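Local coordinates for protein hydrazine synthase subunit beta (Candidatus Kuenenia stuttgartiensis, PDB 5C2V) that forms part of the hydrazine synthase complex, which condenses nitric oxide with ammonium, and may modulate passage of the hydroxylamine intermediate between the gamma and alpha active sites, at residues Y203-H208 against N228-I233; V37-A42 against G49-R54; G274-T279 against T318-S323; K154-I159 against D171-A176. One frame throughout, in Å; residues are numbered along the deposited sequence.

All four contacts belong to one beta-propeller of seven antiparallel sheets. Contacts 1 and 4 each join the second and third strands of a blade; contact 2 joins the third and outermost strands of another. Contact 3 joins one blade to the start of the next. Contacts 1 and 4 lie in neighbouring blades, with centres about 17 Å apart, and touch: Val-206 CG2 packs on Ile-159 CG2 at 3.8 Å. Contacts 1 and 3 come within about 7 Å at their nearest atoms. Contact 2 lies across the chain's centre from contact 1, with centres about 31 Å apart. In contact 1, the side chain of His-208 is about 10 Å from a bound trimethyl glycine.

Contact 1: Y203-H208 against N228-I233; sequences YIAVTH and NNVTII
The two middle strands of a four-stranded propeller blade pair here, Ile-204 to His-208 running antiparallel to Asn-229 to Ile-233. Three hydrogen-bonded pairs form the ladder: Ile-204 with Ile-233, Val-206 with Thr-231, and His-208 with Asn-229. Each pair makes two backbone N-H to O bonds. The side chains of these pairs share one face of the sheet. On it, His-208 CG lies between its backbone N and carbonyl carbon (chi1 67°), and the ring leans over the neighbouring strand. Its NE2 meets Thr-231 OG1 at 2.7 Å in a hydrogen bond whose donor could be either residue. The hydroxyl approaches the ring from its edge. Asn-229 O lies over one ring face, and Asn-229 CB is 3.8 Å from His-208 CE1. The propeller brings a second blade against this face: Ile-186 of strand 179-186 touches Val-206, His-208 and Thr-231. Farther along, Ile-204 and Ile-233 lie side by side, with Ile-204 CG1 3.6 Å from Ile-233 CB. Ala-205 and Ile-232 occupy the other face, where Ala-205 CB meets Ile-232 CD1 at 3.8 Å. Tyr-203 CB touches Ile-232 CG2 at 4.0 Å, while the phenol OH is hydrogen-bonded to Arg-291 NE. Asn-228 OD1 accepts from Gln-209 NE2, and its ND2 is hydrogen-bonded to Ser-60 O of the gamma subunit.

Contact 2: V37-A42 against G49-R54; sequences VTFVDA and GEVAVR
Val-51 places one methyl over the aromatic ring of Phe-39, and this CH-pi contact gives the hairpin its main side-chain meeting. The methyl is CG2, which stands anti to its own carbonyl carbon because CG1 is anti to the backbone N (chi1 179°). It lies 4.0 Å from the Phe-39 ring centroid and 25° off the ring normal. The offset is toward the rim: CZ of Phe-39 is the closest ring atom, 3.7 Å from Val-51 CG2. Phe-39 CG lies beside its backbone N (chi1 -72°), which turns the ring back along the strand toward this methyl. A methyl of the same strand, Val-37 CG1, meets the ring at its edge, in plane. Val-37 also reaches the other segment with its second branch, CG2, which is 4.3 Å from Val-53 CG1. Between the backbones, Val-37 and Val-51 form an antiparallel hydrogen-bonded pair. Val-37 N gives to Val-51 O at 2.9 Å, and Val-51 N returns a bond of the same length to Val-37 O. Phe-39 N adds a bond to Gly-49 O, 2.9 Å long. Thr-38 and Glu-50 point to the other face. Their polar ends turn to residues beyond the two segments, Thr-38 OG1 to Asn-31 and Glu-50 OE2 to Ser-36. The hairpin forms the outer half of its propeller blade. Strand 26-31 pairs with 36-41 on the inner side, and its Phe-28 meets the Phe-39 ring edge-to-face. The next blade packs on the valines, with Leu-69 and Val-71 against Val-37 and Val-82 against Val-51.

Contact 3: G274-T279 against T318-S323; sequences GMHRVT and TGLGPS
His-276 reaches from a bulged turn to the segment that leads into the next propeller blade. Its CB is 3.4 Å from Gly-319 O. CG stands anti to the carbonyl carbon (chi1 -41°), which carries one ring face under Leu-320 and ND1 to Gly-321. The Leu-320 methyl CD2 sits over the centre of the His-276 ring, 3.9 Å from the centroid. This is a CH-pi contact, 10° off the normal. The opposite ring face meets Gly-274 O of its own segment. His-276 ND1 accepts a hydrogen bond from Gly-321 N at 3.0 Å. The bond is nearly straight at the hydrogen (168°), although the donor is tilted from the ring plane. Next in the ring, His-276 CE1 is 3.7 Å from Gly-321 N. At the far end, NE2 is hydrogen-bonded to Asp-52 of the gamma subunit. Both ring nitrogens are thus engaged, one within this chain and one across the subunit interface. At the ring edge, Pro-322 CD packs on His-276 CA, 3.5 Å away. Thr-318 N makes only a weak bond to His-276 O, and Thr-318 OG1 bonds Val-316 O. His-276 and Arg-277 both face Val-272, forming a G1 beta bulge at the start of strand 277-282. The contact lies between two blades: strand 312-317 is the outer neighbour of 277-282, while strands 333-338 and 343-348 of the following blade bring Ala-336 and Ile-347 against Val-278.

Contact 4: K154-I159 against D171-A176; sequences KTLVAI and DFIDIA
Leu-156 and Ile-173 form a hydrogen-bonded antiparallel pair and satisfy each other's backbone. Leu-156 N gives to Ile-173 O at 2.9 Å, and Ile-173 N gives to Leu-156 O, also at 2.9 Å. Ala-158 and Asp-171 repeat the pattern, so both amides and both carbonyls of that pair have partners. The ladder ends less regularly. Ile-175 N bonds Lys-154 O at 3.2 Å, with the donor well above the carbonyl plane (54° out of it) as the chain leaves the strand. The polar side chains are served by residues outside the segments. Thr-155 OG1 bonds Ser-150 OG, Asp-171 OD2 accepts from Ser-140 N, and Asp-174 OD2 accepts from Ser-177 N. The main side-chain contacts across the strands are apolar. With CG anti to the backbone N (chi1 -176°), Leu-156 runs next to Ile-173 in the same direction, and Leu-156 CD1 is 3.8 Å from Ile-173 CG1. Leu-156 CB also meets Ile-175 CG1 at 4.0 Å. On the other face, Val-157 and Phe-172 run alongside each other. Val-157 CG1 comes within 3.6 Å of Phe-172 CE2, against the ring obliquely. These strands, 155-160 and 168-174, form a hairpin within one propeller blade, and Ile-123 of strand 122-127 touches Leu-156 and Ala-158. Backbone bonds hold the strands in register, and apolar branches meet on both faces beside Thr-155, Asp-171 and Asp-174. The buried Asp-171 carboxylate takes a main-chain N-H from Ser-140 on OD2, which would probably ease part of the cost of burying its charge.

Contact 1: Y203-H208 against N228-I233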
loop_
_atom_site.group_PDB
_atom_site.type_symbol
_atom_site.label_atom_id
_atom_site.label_comp_id
_atom_site.label_asym_id
_atom_site.label_seq_id
_atom_site.Cartn_x
_atom_site.Cartn_y
_atom_site.Cartn_z
ATOM N N TYR B 203 -9.409 32.914 28.209
ATOM C CA TYR B 203 -9.844 32.840 26.816
ATOM C C TYR B 203 -11.159 33.577 26.585
ATOM O O TYR B 203 -11.951 33.759 27.511
ATOM C CB TYR B 203 -10.007 31.382 26.372
ATOM C CG TYR B 203 -8.854 30.469 26.724
ATOM C CD1 TYR B 203 -7.750 30.358 25.888
ATOM C CD2 TYR B 203 -8.877 29.704 27.884
ATOM C CE1 TYR B 203 -6.698 29.519 26.204
ATOM C CE2 TYR B 203 -7.829 28.863 28.207
ATOM C CZ TYR B 203 -6.741 28.774 27.363
ATOM O OH TYR B 203 -5.695 27.938 27.681
ATOM N N ILE B 204 -11.388 33.995 25.344
ATOM C CA ILE B 204 -12.699 34.496 24.943
ATOM C C ILE B 204 -13.171 33.808 23.668
ATOM O O ILE B 204 -12.376 33.520 22.773
ATOM C CB ILE B 204 -12.705 36.023 24.716
ATOM C CG1 ILE B 204 -11.564 36.440 23.789
ATOM C CG2 ILE B 204 -12.611 36.762 26.039
ATOM C CD1 ILE B 204 -11.569 37.913 23.443
ATOM N N ALA B 205 -14.469 33.536 23.596
ATOM C CA ALA B 205 -15.059 32.946 22.401
ATOM C C ALA B 205 -15.876 33.990 21.648
ATOM O O ALA B 205 -16.601 34.781 22.258
ATOM C CB ALA B 205 -15.922 31.748 22.762
ATOM N N VAL B 206 -15.734 33.996 20.325
ATOM C CA VAL B 206 -16.463 34.926 19.467
ATOM C C VAL B 206 -17.058 34.212 18.254
ATOM O O VAL B 206 -16.328 33.636 17.449
ATOM C CB VAL B 206 -15.553 36.073 18.974
ATOM C CG1 VAL B 206 -16.278 36.923 17.941
ATOM C CG2 VAL B 206 -15.079 36.927 20.144
ATOM N N THR B 207 -18.380 34.253 18.123
ATOM C CA THR B 207 -19.051 33.649 16.975
ATOM C C THR B 207 -19.095 34.607 15.790
ATOM O O THR B 207 -19.413 35.785 15.949
ATOM C CB THR B 207 -20.490 33.219 17.314
ATOM O OG1 THR B 207 -21.122 34.235 18.104
ATOM C CG2 THR B 207 -20.489 31.912 18.085
ATOM N N HIS B 208 -18.782 34.095 14.603
ATOM C CA HIS B 208 -18.782 34.919 13.399
ATOM C C HIS B 208 -18.807 34.084 12.125
ATOM O O HIS B 208 -18.897 32.856 12.169
ATOM C CB HIS B 208 -17.558 35.838 13.384
ATOM C CG HIS B 208 -16.260 35.107 13.248
ATOM N ND1 HIS B 208 -15.713 34.776 12.027
ATOM C CD2 HIS B 208 -15.397 34.639 14.185
ATOM C CE1 HIS B 208 -14.571 34.139 12.214
ATOM N NE2 HIS B 208 -14.358 34.044 13.514
ATOM N N ASN B 228 -18.935 29.143 8.535
ATOM C CA ASN B 228 -19.334 29.645 9.842
ATOM C C ASN B 228 -18.366 29.203 10.926
ATOM O O ASN B 228 -18.052 28.018 11.044
ATOM C CB ASN B 228 -20.749 29.192 10.161
ATOM C CG ASN B 228 -21.752 29.680 9.136
ATOM O OD1 ASN B 228 -22.326 30.758 9.278
ATOM N ND2 ASN B 228 -21.979 28.878 8.102
ATOM N N ASN B 229 -17.895 30.159 11.718
ATOM C CA ASN B 229 -16.774 29.898 12.611
ATOM C C ASN B 229 -16.924 30.455 14.022
ATOM O O ASN B 229 -17.627 31.441 14.253
ATOM C CB ASN B 229 -15.491 30.458 11.992
ATOM C CG ASN B 229 -15.249 29.944 10.588
ATOM O OD1 ASN B 229 -15.687 30.549 9.609
ATOM N ND2 ASN B 229 -14.549 28.820 10.480
ATOM N N VAL B 230 -16.247 29.799 14.959
ATOM C CA VAL B 230 -16.090 30.305 16.314
ATOM C C VAL B 230 -14.600 30.510 16.576
ATOM O O VAL B 230 -13.778 29.651 16.250
ATOM C CB VAL B 230 -16.701 29.347 17.363
ATOM C CG1 VAL B 230 -16.224 27.920 17.135
ATOM C CG2 VAL B 230 -16.377 29.815 18.776
ATOM N N THR B 231 -14.248 31.660 17.139
ATOM C CA THR B 231 -12.847 31.992 17.362
ATOM C C THR B 231 -12.511 32.097 18.845
ATOM O O THR B 231 -13.177 32.809 19.598
ATOM C CB THR B 231 -12.468 33.312 16.663
ATOM O OG1 THR B 231 -12.531 33.134 15.242
ATOM C CG2 THR B 231 -11.058 33.740 17.046
ATOM N N ILE B 232 -11.472 31.375 19.252
ATOM C CA ILE B 232 -10.980 31.421 20.621
ATOM C C ILE B 232 -9.719 32.273 20.703
ATOM O O ILE B 232 -8.717 31.978 20.051
ATOM C CB ILE B 232 -10.675 30.011 21.161
ATOM C CG1 ILE B 232 -11.858 29.074 20.912
ATOM C CG2 ILE B 232 -10.327 30.070 22.641
ATOM C CD1 ILE B 232 -13.135 29.510 21.593
ATOM N N ILE B 233 -9.774 33.331 21.504
ATOM C CA ILE B 233 -8.632 34.221 21.676
ATOM C C ILE B 233 -8.053 34.099 23.083
ATOM O O ILE B 233 -8.780 34.195 24.072
ATOM C CB ILE B 233 -9.016 35.691 21.408
ATOM C CG1 ILE B 233 -9.408 35.884 19.941
ATOM C CG2 ILE B 233 -7.873 36.626 21.782
ATOM C CD1 ILE B 233 -9.756 37.315 19.588
#

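Contact 2: V37-A42 against G49-R54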
loop_
_atom_site.group_PDB
_atom_site.type_symbol
_atom_site.label_atom_id
_atom_site.label_comp_id
_atom_site.label_asym_id
_atom_site.label_seq_id
_atom_site.Cartn_x
_atom_site.Cartn_y
_atom_site.Cartn_z
ATOM N N VAL B 37 -40.550 43.299 27.951
ATOM C CA VAL B 37 -39.734 42.200 28.456
ATOM C C VAL B 37 -40.593 41.190 29.211
ATOM O O VAL B 37 -41.316 41.548 30.138
ATOM C CB VAL B 37 -38.609 42.703 29.384
ATOM C CG1 VAL B 37 -37.883 41.531 30.027
ATOM C CG2 VAL B 37 -37.633 43.583 28.616
ATOM N N THR B 38 -40.508 39.927 28.806
ATOM C CA THR B 38 -41.287 38.862 29.425
ATOM C C THR B 38 -40.541 38.225 30.594
ATOM O O THR B 38 -39.371 37.854 30.472
ATOM C CB THR B 38 -41.645 37.766 28.401
ATOM O OG1 THR B 38 -42.331 38.354 27.289
ATOM C CG2 THR B 38 -42.531 36.704 29.037
ATOM N N PHE B 39 -41.227 38.107 31.729
ATOM C CA PHE B 39 -40.672 37.447 32.906
ATOM C C PHE B 39 -41.154 36.002 32.971
ATOM O O PHE B 39 -42.348 35.736 32.833
ATOM C CB PHE B 39 -41.067 38.180 34.193
ATOM C CG PHE B 39 -40.375 39.503 34.393
ATOM C CD1 PHE B 39 -39.575 40.054 33.404
ATOM C CD2 PHE B 39 -40.522 40.193 35.586
ATOM C CE1 PHE B 39 -38.946 41.271 33.599
ATOM C CE2 PHE B 39 -39.894 41.406 35.787
ATOM C CZ PHE B 39 -39.104 41.945 34.794
ATOM N N VAL B 40 -40.229 35.069 33.177
ATOM C CA VAL B 40 -40.594 33.659 33.289
ATOM C C VAL B 40 -39.998 33.029 34.546
ATOM O O VAL B 40 -38.816 33.200 34.830
ATOM C CB VAL B 40 -40.132 32.854 32.053
ATOM C CG1 VAL B 40 -40.491 31.384 32.205
ATOM C CG2 VAL B 40 -40.751 33.421 30.784
ATOM N N ASP B 41 -40.815 32.305 35.303
ATOM C CA ASP B 41 -40.311 31.581 36.465
ATOM C C ASP B 41 -39.622 30.299 36.008
ATOM O O ASP B 41 -40.198 29.508 35.267
ATOM C CB ASP B 41 -41.440 31.265 37.448
ATOM C CG ASP B 41 -40.933 30.650 38.738
ATOM O OD1 ASP B 41 -40.425 31.403 39.595
ATOM O OD2 ASP B 41 -41.044 29.416 38.896
ATOM N N ALA B 42 -38.385 30.105 36.454
ATOM C CA ALA B 42 -37.566 28.983 36.000
ATOM C C ALA B 42 -38.137 27.629 36.408
ATOM O O ALA B 42 -38.075 26.665 35.644
ATOM C CB ALA B 42 -36.150 29.129 36.530
ATOM N N GLY B 49 -45.301 37.704 34.094
ATOM C CA GLY B 49 -45.606 39.082 33.765
ATOM C C GLY B 49 -44.915 39.587 32.513
ATOM O O GLY B 49 -43.993 38.956 31.997
ATOM N N GLU B 50 -45.365 40.741 32.031
ATOM C CA GLU B 50 -44.729 41.405 30.901
ATOM C C GLU B 50 -44.543 42.887 31.217
ATOM O O GLU B 50 -45.518 43.616 31.402
ATOM C CB GLU B 50 -45.562 41.215 29.631
ATOM C CG GLU B 50 -44.920 41.750 28.363
ATOM C CD GLU B 50 -45.696 41.361 27.118
ATOM O OE1 GLU B 50 -46.709 40.641 27.252
ATOM O OE2 GLU B 50 -45.297 41.772 26.009
ATOM N N VAL B 51 -43.291 43.329 31.272
ATOM C CA VAL B 51 -42.981 44.703 31.656
ATOM C C VAL B 51 -42.690 45.576 30.440
ATOM O O VAL B 51 -41.796 45.277 29.649
ATOM C CB VAL B 51 -41.774 44.760 32.611
ATOM C CG1 VAL B 51 -41.458 46.201 32.982
ATOM C CG2 VAL B 51 -42.045 43.930 33.856
ATOM N N ALA B 52 -43.443 46.662 30.304
ATOM C CA ALA B 52 -43.305 47.548 29.156
ATOM C C ALA B 52 -42.026 48.379 29.219
ATOM O O ALA B 52 -41.703 48.974 30.247
ATOM C CB ALA B 52 -44.517 48.460 29.048
ATOM N N VAL B 53 -41.302 48.404 28.105
ATOM C CA VAL B 53 -40.113 49.233 27.957
ATOM C C VAL B 53 -40.236 50.072 26.692
ATOM O O VAL B 53 -41.284 50.083 26.046
ATOM C CB VAL B 53 -38.820 48.398 27.893
ATOM C CG1 VAL B 53 -38.549 47.726 29.232
ATOM C CG2 VAL B 53 -38.899 47.377 26.769
ATOM N N ARG B 54 -39.165 50.774 26.341
ATOM C CA ARG B 54 -39.165 51.616 25.151
ATOM C C ARG B 54 -39.085 50.772 23.879
ATOM O O ARG B 54 -39.132 49.543 23.930
ATOM C CB ARG B 54 -38.008 52.614 25.196
ATOM C CG ARG B 54 -37.925 53.418 26.483
ATOM C CD ARG B 54 -39.271 54.012 26.860
ATOM N NE ARG B 54 -39.191 54.809 28.080
ATOM C CZ ARG B 54 -40.247 55.218 28.775
ATOM N NH1 ARG B 54 -41.470 54.902 28.372
ATOM N NH2 ARG B 54 -40.081 55.941 29.873
#

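Contact 3: G274-T279 against T318-S323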
loop_
_atom_site.group_PDB
_atom_site.type_symbol
_atom_site.label_atom_id
_atom_site.label_comp_id
_atom_site.label_asym_id
_atom_site.label_seq_id
_atom_site.Cartn_x
_atom_site.Cartn_y
_atom_site.Cartn_z
ATOM N N GLY B 274 -29.772 30.711 11.658
ATOM C CA GLY B 274 -30.151 30.310 10.318
ATOM C C GLY B 274 -30.599 28.864 10.262
ATOM O O GLY B 274 -31.559 28.528 9.568
ATOM N N MET B 275 -29.893 28.005 10.989
ATOM C CA MET B 275 -30.196 26.578 10.993
ATOM C C MET B 275 -31.098 26.161 12.150
ATOM O O MET B 275 -31.373 24.974 12.322
ATOM C CB MET B 275 -28.905 25.762 11.022
ATOM C CG MET B 275 -28.126 25.832 9.725
ATOM S SD MET B 275 -29.163 25.553 8.276
ATOM C CE MET B 275 -29.551 23.815 8.467
ATOM N N HIS B 276 -31.532 27.131 12.949
ATOM C CA HIS B 276 -32.505 26.894 14.017
ATOM C C HIS B 276 -32.093 25.791 14.984
ATOM O O HIS B 276 -32.877 24.879 15.251
ATOM C CB HIS B 276 -33.872 26.542 13.423
ATOM C CG HIS B 276 -34.250 27.369 12.236
ATOM N ND1 HIS B 276 -34.376 28.742 12.295
ATOM C CD2 HIS B 276 -34.532 27.019 10.961
ATOM C CE1 HIS B 276 -34.719 29.199 11.105
ATOM N NE2 HIS B 276 -34.819 28.177 10.276
ATOM N N ARG B 277 -30.876 25.859 15.513
ATOM C CA ARG B 277 -30.425 24.791 16.405
ATOM C C ARG B 277 -29.343 25.259 17.363
ATOM O O ARG B 277 -28.675 26.244 17.105
ATOM C CB ARG B 277 -29.917 23.602 15.587
ATOM C CG ARG B 277 -28.686 23.908 14.752
ATOM C CD ARG B 277 -28.498 22.879 13.651
ATOM N NE ARG B 277 -27.264 23.100 12.904
ATOM C CZ ARG B 277 -26.970 22.504 11.753
ATOM N NH1 ARG B 277 -27.824 21.652 11.205
ATOM N NH2 ARG B 277 -25.820 22.767 11.148
ATOM N N VAL B 278 -29.165 24.545 18.470
ATOM C CA VAL B 278 -28.122 24.908 19.424
ATOM C C VAL B 278 -26.927 23.970 19.309
ATOM O O VAL B 278 -27.046 22.766 19.534
ATOM C CB VAL B 278 -28.644 24.893 20.871
ATOM C CG1 VAL B 278 -27.507 25.176 21.843
ATOM C CG2 VAL B 278 -29.761 25.910 21.041
ATOM N N THR B 279 -25.775 24.530 18.956
ATOM C CA THR B 279 -24.554 23.747 18.829
ATOM C C THR B 279 -23.772 23.746 20.138
ATOM O O THR B 279 -23.355 24.796 20.629
ATOM C CB THR B 279 -23.657 24.276 17.695
ATOM O OG1 THR B 279 -24.251 23.960 16.429
ATOM C CG2 THR B 279 -22.279 23.639 17.764
ATOM N N THR B 318 -34.239 23.204 17.745
ATOM C CA THR B 318 -34.772 24.371 18.436
ATOM C C THR B 318 -35.947 24.932 17.637
ATOM O O THR B 318 -36.296 24.398 16.585
ATOM C CB THR B 318 -33.678 25.452 18.619
ATOM O OG1 THR B 318 -32.418 24.817 18.863
ATOM C CG2 THR B 318 -33.991 26.372 19.789
ATOM N N GLY B 319 -36.562 25.999 18.138
ATOM C CA GLY B 319 -37.567 26.720 17.382
ATOM C C GLY B 319 -36.893 27.552 16.309
ATOM O O GLY B 319 -35.674 27.495 16.144
ATOM N N LEU B 320 -37.678 28.332 15.579
ATOM C CA LEU B 320 -37.137 29.116 14.476
ATOM C C LEU B 320 -36.480 30.403 14.972
ATOM O O LEU B 320 -37.064 31.149 15.759
ATOM C CB LEU B 320 -38.240 29.428 13.463
ATOM C CG LEU B 320 -39.038 28.207 12.988
ATOM C CD1 LEU B 320 -40.017 28.587 11.889
ATOM C CD2 LEU B 320 -38.109 27.091 12.524
ATOM N N GLY B 321 -35.263 30.655 14.498
ATOM C CA GLY B 321 -34.502 31.835 14.883
ATOM C C GLY B 321 -34.006 31.946 16.321
ATOM O O GLY B 321 -34.316 32.924 17.000
ATOM N N PRO B 322 -33.233 30.953 16.796
ATOM C CA PRO B 322 -32.673 31.032 18.152
ATOM C C PRO B 322 -31.526 32.038 18.246
ATOM O O PRO B 322 -30.356 31.657 18.238
ATOM C CB PRO B 322 -32.176 29.608 18.408
ATOM C CG PRO B 322 -31.844 29.090 17.066
ATOM C CD PRO B 322 -32.813 29.722 16.104
ATOM N N SER B 323 -31.875 33.317 18.337
ATOM C CA SER B 323 -30.894 34.397 18.305
ATOM C C SER B 323 -30.067 34.526 19.587
ATOM O O SER B 323 -29.006 35.151 19.580
ATOM C CB SER B 323 -31.598 35.726 18.018
ATOM O OG SER B 323 -32.722 35.898 18.864
#

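Contact 4: K154-I159 against D171-A176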
loop_
_atom_site.group_PDB
_atom_site.type_symbol
_atom_site.label_atom_id
_atom_site.label_comp_id
_atom_site.label_asym_id
_atom_site.label_seq_id
_atom_site.Cartn_x
_atom_site.Cartn_y
_atom_site.Cartn_z
ATOM N N LYS B 154 -11.496 43.566 35.933
ATOM C CA LYS B 154 -10.555 44.632 35.606
ATOM C C LYS B 154 -10.399 44.862 34.102
ATOM O O LYS B 154 -9.685 45.774 33.683
ATOM C CB LYS B 154 -9.193 44.335 36.231
ATOM C CG LYS B 154 -9.293 43.815 37.653
ATOM C CD LYS B 154 -7.931 43.488 38.230
ATOM C CE LYS B 154 -8.070 42.901 39.625
ATOM N NZ LYS B 154 -6.771 42.411 40.155
ATOM N N THR B 155 -11.070 44.047 33.293
ATOM C CA THR B 155 -10.960 44.165 31.841
ATOM C C THR B 155 -12.302 43.984 31.135
ATOM O O THR B 155 -13.157 43.218 31.580
ATOM C CB THR B 155 -9.954 43.147 31.263
ATOM O OG1 THR B 155 -10.102 41.890 31.934
ATOM C CG2 THR B 155 -8.527 43.643 31.444
ATOM N N LEU B 156 -12.467 44.698 30.027
ATOM C CA LEU B 156 -13.718 44.711 29.279
ATOM C C LEU B 156 -13.452 44.487 27.792
ATOM O O LEU B 156 -12.820 45.314 27.145
ATOM C CB LEU B 156 -14.440 46.047 29.508
ATOM C CG LEU B 156 -15.833 46.368 28.950
ATOM C CD1 LEU B 156 -15.773 46.856 27.504
ATOM C CD2 LEU B 156 -16.780 45.190 29.085
ATOM N N VAL B 157 -13.945 43.383 27.243
ATOM C CA VAL B 157 -13.745 43.111 25.823
ATOM C C VAL B 157 -14.958 43.554 25.015
ATOM O O VAL B 157 -16.095 43.431 25.467
ATOM C CB VAL B 157 -13.467 41.616 25.552
ATOM C CG1 VAL B 157 -12.127 41.212 26.140
ATOM C CG2 VAL B 157 -14.585 40.748 26.103
ATOM N N ALA B 158 -14.710 44.089 23.825
ATOM C CA ALA B 158 -15.800 44.516 22.954
ATOM C C ALA B 158 -15.589 44.038 21.526
ATOM O O ALA B 158 -14.581 44.360 20.898
ATOM C CB ALA B 158 -15.943 46.027 22.987
ATOM N N ILE B 159 -16.540 43.264 21.014
ATOM C CA ILE B 159 -16.495 42.868 19.616
ATOM C C ILE B 159 -16.923 44.033 18.742
ATOM O O ILE B 159 -18.013 44.586 18.904
ATOM C CB ILE B 159 -17.391 41.651 19.319
ATOM C CG1 ILE B 159 -18.748 41.798 20.010
ATOM C CG2 ILE B 159 -16.706 40.369 19.757
ATOM C CD1 ILE B 159 -19.750 40.745 19.609
ATOM N N ASP B 171 -11.730 44.854 20.891
ATOM C CA ASP B 171 -11.022 45.813 21.727
ATOM C C ASP B 171 -10.922 45.344 23.172
ATOM O O ASP B 171 -11.877 44.799 23.730
ATOM C CB ASP B 171 -11.709 47.179 21.679
ATOM C CG ASP B 171 -11.231 48.031 20.523
ATOM O OD1 ASP B 171 -10.131 47.762 19.998
ATOM O OD2 ASP B 171 -11.952 48.977 20.143
ATOM N N PHE B 172 -9.753 45.563 23.765
ATOM C CA PHE B 172 -9.529 45.277 25.174
ATOM C C PHE B 172 -9.460 46.582 25.962
ATOM O O PHE B 172 -8.659 47.466 25.656
ATOM C CB PHE B 172 -8.246 44.464 25.366
ATOM C CG PHE B 172 -8.320 43.073 24.800
ATOM C CD1 PHE B 172 -8.022 42.834 23.468
ATOM C CD2 PHE B 172 -8.682 42.003 25.602
ATOM C CE1 PHE B 172 -8.089 41.555 22.947
ATOM C CE2 PHE B 172 -8.750 40.721 25.087
ATOM C CZ PHE B 172 -8.453 40.497 23.757
ATOM N N ILE B 173 -10.315 46.699 26.973
ATOM C CA ILE B 173 -10.418 47.917 27.763
ATOM C C ILE B 173 -9.981 47.668 29.200
ATOM O O ILE B 173 -10.326 46.644 29.791
ATOM C CB ILE B 173 -11.863 48.470 27.780
ATOM C CG1 ILE B 173 -12.505 48.371 26.396
ATOM C CG2 ILE B 173 -11.885 49.904 28.289
ATOM C CD1 ILE B 173 -11.832 49.209 25.353
ATOM N N ASP B 174 -9.232 48.608 29.766
ATOM C CA ASP B 174 -8.890 48.543 31.179
ATOM C C ASP B 174 -9.934 49.338 31.951
ATOM O O ASP B 174 -10.024 50.556 31.813
ATOM C CB ASP B 174 -7.485 49.090 31.433
ATOM C CG ASP B 174 -7.007 48.832 32.849
ATOM O OD1 ASP B 174 -6.356 47.791 33.078
ATOM O OD2 ASP B 174 -7.286 49.668 33.735
ATOM N N ILE B 175 -10.723 48.635 32.760
ATOM C CA ILE B 175 -11.885 49.227 33.418
ATOM C C ILE B 175 -11.514 50.376 34.350
ATOM O O ILE B 175 -12.147 51.434 34.320
ATOM C CB ILE B 175 -12.676 48.159 34.203
ATOM C CG1 ILE B 175 -13.404 47.233 33.225
ATOM C CG2 ILE B 175 -13.665 48.809 35.160
ATOM C CD1 ILE B 175 -14.416 46.314 33.868
ATOM N N ALA B 176 -10.485 50.175 35.165
ATOM C CA ALA B 176 -10.010 51.227 36.055
ATOM C C ALA B 176 -9.496 52.419 35.251
ATOM O O ALA B 176 -9.696 53.571 35.635
ATOM C CB ALA B 176 -8.924 50.695 36.977
#